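Local coordinates for axin interactor, dorsalization associated protein (Danio rerio, PDB 2QZQ), which acts as a ventralizing factor in the embryo by binding axin, disrupting axin homodimerization and thereby inhibiting axin-mediated JNK activation, at residues A[9-14]-A[148-152]; A[48-54]-A[69-75]. One frame throughout, in Å; residues are numbered along the deposited sequence.

Interaction 1: A[9-14]-A[148-152]; sequences SEPGMT and QTLHK
The type II beta turn E10-M13, which leads into strand 15-24 of this C-terminal C2 domain, meets K152, the last residue of the chain, which follows H151 of strand 144-151. The two strands are neighbours in the beta sandwich, with backbone bonds joining T149 to T17 and H151 to L15; the contact lies at the surface, where that pairing gives out. P11 and G12 hold the central positions of the turn and suit them: the proline ring holds phi at -53°, close to what the first position needs, and the glycine accepts a phi of 76°. The turn is closed by selenomethionine M13, whose N donates to E10 O at 3.1 Å. The long aliphatic chain of K152 runs alongside the turn, its CG 3.8 Å from M13 O, and a bend at chi3 (107°) brings its end to the turn's opening. There CE lies 3.2 Å from E10 O, while NZ lies 3.4 Å from both S9 OG and E10 O. The E10 carboxylate turns elsewhere, to a salt bridge with K79. Nearer the sheet, T14 CA makes a CA-H...O contact with H151 O (3.5 Å). T14 suits this border because its two branches part: OG1 bonds E78, while CG2, anti to the backbone N, packs obliquely against L150, 4.0 Å from its CB.

Interaction 2: A[48-54]-A[69-75]; sequences LNPVQDT and VDVEIQR
Q52 reaches across to E72 with an extended side chain, and its flat amide serves both backbone polar groups of that residue, one directly and the other through a water. NE2 donates to E72 O over 2.9 Å, the N-H...O angle being 157°; the oxygen lies in the plane of the Q52 amide, whereas the donor stands above the plane of the E72 carbonyl. Q74 NE2 reaches E72 O from the opposite face, at 3.0 Å, so two amides grip one oxygen. Their planes are 76° apart, and the side chains cross at about a right angle, with Q74 CG 3.7 Å from Q52 NE2. The bend of Q74 at chi2 (-67°) folds its amide back toward E72 of its own segment, where NE2 also bonds P5 O. On the other side of the Q52 amide, OE1 accepts from L4 N and from a water, 2.7 Å away, that in turn accepts from E72 N. A leucine in place of Q52 would probably deprive E72 O of one of its two amide donors and leave L4 N and the bridging water without their acceptor. This polar joint links two parts of the C2 beta sandwich: Q52 pairs by backbone with V38 of strand 34-41, while V69 pairs with I20 of strand 15-24. V71 CG1 lies against the amide, 3.9 Å from Q52 NE2; further along the contact is apolar, where small branched residues fit, T54 CG2 meeting V69 CG1 obliquely at 3.8 Å. At the far end the long side chain of R75 crosses L48 at about a right angle. The edge of its guanidinium faces L48 O, which sits somewhat out of its plane and accepts from NH2 in a bent bond of 2.9 Å, while NH1 hydrogen-bonds to K79 O.

Along the chain the segments come in the order 9-14, 48-54, 69-75, 148-152, so interaction 2 falls within the long span that interaction 1 brackets. Their centres are 15 Å apart and their nearest atoms about 5 Å, without touching. Strand 15-24 connects them, lying between strands 144-151 and 64-72. T17 on that strand bonds both H151 of interaction 1 and E72 of interaction 2, and K79 serves E10 through its NZ and R75 through its O. Interaction 1 lies at the sandwich's surface; interaction 2 is partly buried, nearer the centre of the chain. Segments 9-14 and 48-54 belong to the region assigned, by similarity, to axin binding.

Interaction 1: A[9-14]-A[148-152]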
loop_
_atom_site.group_PDB
_atom_site.type_symbol
_atom_site.label_atom_id
_atom_site.label_comp_id
_atom_site.label_asym_id
_atom_site.label_seq_id
_atom_site.Cartn_x
_atom_site.Cartn_y
_atom_site.Cartn_z
ATOM N N SER A 9 3.252 17.647 13.347
ATOM C CA SER A 9 1.843 17.796 13.685
ATOM C C SER A 9 1.385 19.257 13.563
ATOM O O SER A 9 2.165 20.187 13.778
ATOM C CB SER A 9 1.550 17.216 15.067
ATOM O OG SER A 9 2.232 17.936 16.070
ATOM N N GLU A 10 0.136 19.440 13.142
ATOM C CA GLU A 10 -0.477 20.756 13.037
ATOM C C GLU A 10 -1.725 20.754 13.923
ATOM O O GLU A 10 -2.504 19.787 13.919
ATOM C CB GLU A 10 -0.804 21.124 11.582
ATOM C CG GLU A 10 0.436 21.561 10.804
ATOM C CD GLU A 10 0.199 21.758 9.319
ATOM O OE1 GLU A 10 -0.950 22.081 8.938
ATOM O OE2 GLU A 10 1.174 21.607 8.525
ATOM N N PRO A 11 -1.884 21.804 14.741
ATOM C CA PRO A 11 -3.064 21.828 15.613
ATOM C C PRO A 11 -4.378 21.631 14.850
ATOM O O PRO A 11 -4.596 22.242 13.797
ATOM C CB PRO A 11 -2.983 23.218 16.274
ATOM C CG PRO A 11 -1.473 23.536 16.265
ATOM C CD PRO A 11 -0.992 22.973 14.953
ATOM N N GLY A 12 -5.239 20.772 15.398
ATOM C CA GLY A 12 -6.575 20.516 14.843
ATOM C C GLY A 12 -6.613 19.639 13.599
ATOM O O GLY A 12 -7.679 19.445 12.995
HETATM N N MSE A 13 -5.453 19.108 13.219
HETATM C CA MSE A 13 -5.325 18.277 12.012
HETATM C C MSE A 13 -4.850 16.871 12.384
HETATM O O MSE A 13 -4.370 16.627 13.496
HETATM C CB MSE A 13 -4.360 18.906 10.990
HETATM C CG MSE A 13 -4.597 20.351 10.650
HETATM SE SE MSE A 13 -6.148 20.696 9.551
HETATM C CE MSE A 13 -6.229 22.731 9.692
ATOM N N THR A 14 -4.975 15.946 11.441
ATOM C CA THR A 14 -4.774 14.524 11.743
ATOM C C THR A 14 -3.763 13.911 10.773
ATOM O O THR A 14 -3.815 14.179 9.583
ATOM C CB THR A 14 -6.101 13.738 11.632
ATOM O OG1 THR A 14 -7.149 14.442 12.334
ATOM C CG2 THR A 14 -5.929 12.339 12.207
ATOM N N GLN A 148 -4.204 0.841 10.961
ATOM C CA GLN A 148 -4.273 2.301 10.835
ATOM C C GLN A 148 -4.213 2.959 12.215
ATOM O O GLN A 148 -4.891 2.520 13.149
ATOM C CB GLN A 148 -5.564 2.766 10.134
ATOM C CG GLN A 148 -5.996 1.928 8.944
ATOM C CD GLN A 148 -7.010 2.641 8.084
ATOM O OE1 GLN A 148 -6.880 3.839 7.813
ATOM N NE2 GLN A 148 -8.035 1.910 7.643
ATOM N N THR A 149 -3.378 3.985 12.329
ATOM C CA THR A 149 -3.294 4.796 13.539
ATOM C C THR A 149 -3.456 6.238 13.126
ATOM O O THR A 149 -2.727 6.748 12.256
ATOM C CB THR A 149 -1.944 4.666 14.279
ATOM O OG1 THR A 149 -1.612 3.288 14.444
ATOM C CG2 THR A 149 -2.023 5.347 15.662
ATOM N N LEU A 150 -4.401 6.904 13.788
ATOM C CA LEU A 150 -4.676 8.298 13.528
ATOM C C LEU A 150 -4.101 9.136 14.672
ATOM O O LEU A 150 -4.370 8.874 15.851
ATOM C CB LEU A 150 -6.177 8.516 13.300
ATOM C CG LEU A 150 -6.731 8.100 11.920
ATOM C CD1 LEU A 150 -6.820 6.591 11.744
ATOM C CD2 LEU A 150 -8.093 8.738 11.674
ATOM N N HIS A 151 -3.251 10.086 14.307
ATOM C CA HIS A 151 -2.516 10.893 15.270
ATOM C C HIS A 151 -3.133 12.272 15.411
ATOM O O HIS A 151 -3.163 13.064 14.455
ATOM C CB HIS A 151 -1.032 11.008 14.893
ATOM C CG HIS A 151 -0.327 9.692 14.836
ATOM N ND1 HIS A 151 -0.162 8.883 15.940
ATOM C CD2 HIS A 151 0.255 9.039 13.799
ATOM C CE1 HIS A 151 0.495 7.790 15.587
ATOM N NE2 HIS A 151 0.753 7.859 14.291
ATOM N N LYS A 152 -3.664 12.480 16.617
ATOM C CA LYS A 152 -4.265 13.723 17.133
ATOM C C LYS A 152 -5.486 14.205 16.376
ATOM O O LYS A 152 -6.571 13.578 16.466
ATOM C CB LYS A 152 -3.186 14.800 17.392
ATOM C CG LYS A 152 -3.619 16.220 17.187
ATOM C CD LYS A 152 -2.500 17.146 17.584
ATOM C CE LYS A 152 -1.831 17.793 16.378
ATOM N NZ LYS A 152 -0.933 18.906 16.830
#

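Interaction 2: A[48-54]-A[69-75]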
loop_
_atom_site.group_PDB
_atom_site.type_symbol
_atom_site.label_atom_id
_atom_site.label_comp_id
_atom_site.label_asym_id
_atom_site.label_seq_id
_atom_site.Cartn_x
_atom_site.Cartn_y
_atom_site.Cartn_z
ATOM N N LEU A 48 -0.717 13.078 -5.260
ATOM C CA LEU A 48 -0.985 14.210 -4.385
ATOM C C LEU A 48 0.180 14.388 -3.415
ATOM O O LEU A 48 0.334 15.445 -2.803
ATOM C CB LEU A 48 -2.279 13.967 -3.603
ATOM C CG LEU A 48 -3.613 14.100 -4.345
ATOM C CD1 LEU A 48 -4.678 13.348 -3.563
ATOM C CD2 LEU A 48 -4.007 15.572 -4.506
ATOM N N ASN A 49 0.982 13.329 -3.289
ATOM C CA ASN A 49 2.072 13.208 -2.329
ATOM C C ASN A 49 3.276 12.554 -3.021
ATOM O O ASN A 49 3.111 11.922 -4.089
ATOM C CB ASN A 49 1.697 12.255 -1.183
ATOM C CG ASN A 49 0.659 12.815 -0.227
ATOM O OD1 ASN A 49 0.170 13.947 -0.369
ATOM N ND2 ASN A 49 0.321 12.013 0.769
ATOM N N PRO A 50 4.479 12.668 -2.405
ATOM C CA PRO A 50 5.623 11.863 -2.859
ATOM C C PRO A 50 5.360 10.380 -2.638
ATOM O O PRO A 50 4.797 9.990 -1.605
ATOM C CB PRO A 50 6.781 12.331 -1.971
ATOM C CG PRO A 50 6.141 13.032 -0.820
ATOM C CD PRO A 50 4.848 13.589 -1.315
ATOM N N VAL A 51 5.778 9.589 -3.617
ATOM C CA VAL A 51 5.629 8.143 -3.621
ATOM C C VAL A 51 6.665 7.614 -2.647
ATOM O O VAL A 51 7.759 8.180 -2.560
ATOM C CB VAL A 51 5.820 7.610 -5.070
ATOM C CG1 VAL A 51 5.643 6.125 -5.138
ATOM C CG2 VAL A 51 4.795 8.276 -6.004
ATOM N N GLN A 52 6.323 6.575 -1.888
ATOM C CA GLN A 52 7.231 5.974 -0.923
ATOM C C GLN A 52 7.361 4.456 -1.099
ATOM O O GLN A 52 6.348 3.754 -1.181
ATOM C CB GLN A 52 6.758 6.233 0.498
ATOM C CG GLN A 52 6.619 7.707 0.915
ATOM C CD GLN A 52 6.043 7.813 2.295
ATOM O OE1 GLN A 52 6.750 7.619 3.282
ATOM N NE2 GLN A 52 4.736 8.082 2.384
ATOM N N ASP A 53 8.602 3.957 -1.132
ATOM C CA ASP A 53 8.860 2.512 -1.231
ATOM C C ASP A 53 9.236 1.928 0.110
ATOM O O ASP A 53 10.126 2.457 0.791
ATOM C CB ASP A 53 10.004 2.220 -2.215
ATOM C CG ASP A 53 9.636 2.462 -3.648
ATOM O OD1 ASP A 53 8.442 2.717 -3.974
ATOM O OD2 ASP A 53 10.562 2.378 -4.490
ATOM N N THR A 54 8.611 0.825 0.504
ATOM C CA THR A 54 9.126 0.118 1.668
ATOM C C THR A 54 10.521 -0.418 1.311
ATOM O O THR A 54 10.859 -0.558 0.112
ATOM C CB THR A 54 8.265 -1.069 2.180
ATOM O OG1 THR A 54 8.370 -2.187 1.283
ATOM C CG2 THR A 54 6.762 -0.683 2.428
ATOM N N VAL A 69 6.131 -2.790 8.908
ATOM C CA VAL A 69 6.733 -1.487 8.722
ATOM C C VAL A 69 5.664 -0.397 8.686
ATOM O O VAL A 69 4.586 -0.593 8.111
ATOM C CB VAL A 69 7.612 -1.459 7.445
ATOM C CG1 VAL A 69 6.756 -1.547 6.161
ATOM C CG2 VAL A 69 8.521 -0.229 7.438
ATOM N N ASP A 70 5.962 0.747 9.312
ATOM C CA ASP A 70 5.050 1.898 9.308
ATOM C C ASP A 70 5.306 2.796 8.114
ATOM O O ASP A 70 6.454 3.125 7.800
ATOM C CB ASP A 70 5.194 2.741 10.582
ATOM C CG ASP A 70 4.717 2.032 11.825
ATOM O OD1 ASP A 70 4.054 0.958 11.740
ATOM O OD2 ASP A 70 5.011 2.580 12.919
ATOM N N VAL A 71 4.238 3.181 7.435
ATOM C CA VAL A 71 4.327 4.161 6.374
ATOM C C VAL A 71 3.568 5.421 6.815
ATOM O O VAL A 71 2.393 5.346 7.173
ATOM C CB VAL A 71 3.777 3.608 5.020
ATOM C CG1 VAL A 71 3.854 4.654 3.926
ATOM C CG2 VAL A 71 4.561 2.338 4.615
ATOM N N GLU A 72 4.249 6.565 6.751
ATOM C CA GLU A 72 3.678 7.853 7.140
ATOM C C GLU A 72 3.083 8.562 5.945
ATOM O O GLU A 72 3.789 8.918 4.993
ATOM C CB GLU A 72 4.744 8.740 7.841
ATOM C CG GLU A 72 5.507 8.017 8.984
ATOM C CD GLU A 72 4.654 7.710 10.222
ATOM O OE1 GLU A 72 3.532 8.261 10.375
ATOM O OE2 GLU A 72 5.114 6.914 11.061
ATOM N N ILE A 73 1.767 8.764 5.985
ATOM C CA ILE A 73 1.065 9.436 4.887
ATOM C C ILE A 73 1.387 10.933 4.910
ATOM O O ILE A 73 1.176 11.610 5.924
ATOM C CB ILE A 73 -0.460 9.136 4.944
ATOM C CG1 ILE A 73 -0.684 7.637 4.735
ATOM C CG2 ILE A 73 -1.237 9.917 3.872
ATOM C CD1 ILE A 73 -0.098 7.110 3.418
ATOM N N GLN A 74 1.901 11.428 3.786
ATOM C CA GLN A 74 2.558 12.726 3.702
ATOM C C GLN A 74 1.606 13.886 3.440
ATOM O O GLN A 74 1.892 14.790 2.661
ATOM C CB GLN A 74 3.663 12.675 2.643
ATOM C CG GLN A 74 4.774 11.702 3.018
ATOM C CD GLN A 74 5.553 12.168 4.236
ATOM O OE1 GLN A 74 6.115 13.269 4.231
ATOM N NE2 GLN A 74 5.605 11.343 5.268
ATOM N N ARG A 75 0.457 13.852 4.101
ATOM C CA ARG A 75 -0.416 15.018 4.148
ATOM C C ARG A 75 -1.396 14.853 5.295
ATOM O O ARG A 75 -1.937 13.765 5.513
ATOM C CB ARG A 75 -1.164 15.249 2.824
ATOM C CG ARG A 75 -1.636 16.696 2.657
ATOM C CD ARG A 75 -2.624 16.885 1.485
ATOM N NE ARG A 75 -1.934 16.931 0.195
ATOM C CZ ARG A 75 -2.478 17.338 -0.951
ATOM N NH1 ARG A 75 -3.737 17.755 -0.993
ATOM N NH2 ARG A 75 -1.755 17.330 -2.065
HETATM O O HOH W 1 6.848 6.702 5.844
#